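Local coordinates for PILD processed protein (Shewanella oneidensis, PDB 4D40) that probably serves as a subunit of a type IV pilus, a surface fibre linked to cell adhesion, once processed by the prepilin peptidase PilD, at residues Y46-T49 and A50-G54. Sequence-based numbering, arbitrary orientation.
Sequences YTPT and ADKFG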
# COMPACT_ATOMS: atom_id res chain seq x y z
N TYR A 46 -1.48 -3.80 6.01
CA TYR A 46 -2.83 -3.92 5.46
C TYR A 46 -3.82 -3.79 6.60
O TYR A 46 -3.75 -4.55 7.57
CB TYR A 46 -3.00 -5.26 4.75
CG TYR A 46 -4.43 -5.65 4.47
CD1 TYR A 46 -5.15 -5.01 3.48
CD2 TYR A 46 -5.06 -6.67 5.18
CE1 TYR A 46 -6.46 -5.37 3.19
CE2 TYR A 46 -6.38 -7.04 4.90
CZ TYR A 46 -7.07 -6.38 3.90
OH TYR A 46 -8.37 -6.72 3.60
N THR A 47 -4.74 -2.84 6.48
CA THR A 47 -5.77 -2.59 7.49
C THR A 47 -7.15 -2.61 6.84
O THR A 47 -7.55 -1.63 6.21
CB THR A 47 -5.56 -1.24 8.20
OG1 THR A 47 -4.23 -1.18 8.73
CG2 THR A 47 -6.55 -1.06 9.34
N PRO A 48 -7.88 -3.72 7.00
CA PRO A 48 -9.26 -3.73 6.51
C PRO A 48 -10.16 -2.90 7.40
O PRO A 48 -9.84 -2.68 8.57
CB PRO A 48 -9.64 -5.20 6.56
CG PRO A 48 -8.83 -5.75 7.68
CD PRO A 48 -7.53 -4.99 7.67
N THR A 49 -11.27 -2.44 6.86
CA THR A 49 -12.28 -1.82 7.68
C THR A 49 -12.99 -2.89 8.49
O THR A 49 -12.92 -4.08 8.16
CB THR A 49 -13.30 -1.04 6.84
OG1 THR A 49 -13.93 -1.94 5.92
CG2 THR A 49 -12.60 0.06 6.08
N ALA A 50 -13.66 -2.48 9.56
CA ALA A 50 -14.37 -3.41 10.41
C ALA A 50 -15.40 -4.23 9.63
O ALA A 50 -15.58 -5.42 9.89
CB ALA A 50 -15.03 -2.67 11.56
N ASP A 51 -16.07 -3.60 8.65
CA ASP A 51 -17.09 -4.31 7.88
C ASP A 51 -16.51 -4.99 6.64
O ASP A 51 -17.26 -5.63 5.88
CB ASP A 51 -18.25 -3.37 7.50
CG ASP A 51 -17.86 -2.28 6.49
OD1 ASP A 51 -16.73 -2.26 5.97
OD2 ASP A 51 -18.74 -1.44 6.19
N LYS A 52 -15.20 -4.87 6.45
CA LYS A 52 -14.46 -5.58 5.40
C LYS A 52 -14.86 -5.14 3.98
O LYS A 52 -14.53 -5.82 3.01
CB LYS A 52 -14.66 -7.09 5.53
CG LYS A 52 -14.29 -7.67 6.91
CD LYS A 52 -12.79 -7.74 7.13
CE LYS A 52 -12.45 -8.05 8.58
NZ LYS A 52 -12.62 -6.87 9.47
N PHE A 53 -15.53 -4.00 3.85
CA PHE A 53 -15.85 -3.44 2.54
C PHE A 53 -14.81 -2.42 2.06
O PHE A 53 -14.89 -1.95 0.92
CB PHE A 53 -17.24 -2.80 2.55
CG PHE A 53 -18.36 -3.80 2.47
CD1 PHE A 53 -18.54 -4.57 1.34
CD2 PHE A 53 -19.24 -3.95 3.53
CE1 PHE A 53 -19.58 -5.49 1.26
CE2 PHE A 53 -20.28 -4.87 3.46
CZ PHE A 53 -20.45 -5.63 2.32
N GLY A 54 -13.86 -2.08 2.92
CA GLY A 54 -12.77 -1.19 2.57
C GLY A 54 -11.44 -1.66 3.13
O GLY A 54 -11.39 -2.62 3.89
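A type I beta turn from Thr-49 to Lys-52 begins the loop that links antiparallel strands 42-48 and 55-61, and Thr-49 meets the returning arm with both its backbone and its hydroxyl. Thr-49 N gives a nearly straight bond to Gly-54 O (3.0 Å, 171° at the hydrogen). The turn itself closes through Lys-52 N, 3.0 Å from Thr-49 O. The lysine chain, bent at chi2 and chi4, curls back until Lys-52 NZ reaches the same Thr-49 O at 3.1 Å; the two nitrogens approach from opposite faces of the carbonyl plane, and NZ adds a weak bond to Ala-50 O. On its way Lys-52 CD lies 4.1 Å from Pro-48 CB. In Thr-49, chi1 of 59° sets OG1 between backbone N and carbonyl carbon, facing into the loop. Thr-49 OG1 accepts from Gly-54 N at 3.0 Å and donates to Asp-51 OD1 at 2.8 Å, nearly in line with that carboxylate C-O bond, the two side chains running side by side. Asp-51 OD1 also receives Phe-53 N, 3.0 Å away, which makes an Asx turn; with the hydroxyl on the other face of the carboxylate, the two bonds should restrict the rotation of the acid group. Thr-49 CG2 packs on the backbone of Gly-54. Beyond the loop, Lys-52 shares a backbone bond with Tyr-30, and Phe-53 touches Tyr-24 of helix 2-27. The whole is a beta-hairpin connection in which an Asx turn overlaps a type I turn, here at one end of the pilin's antiparallel sheet.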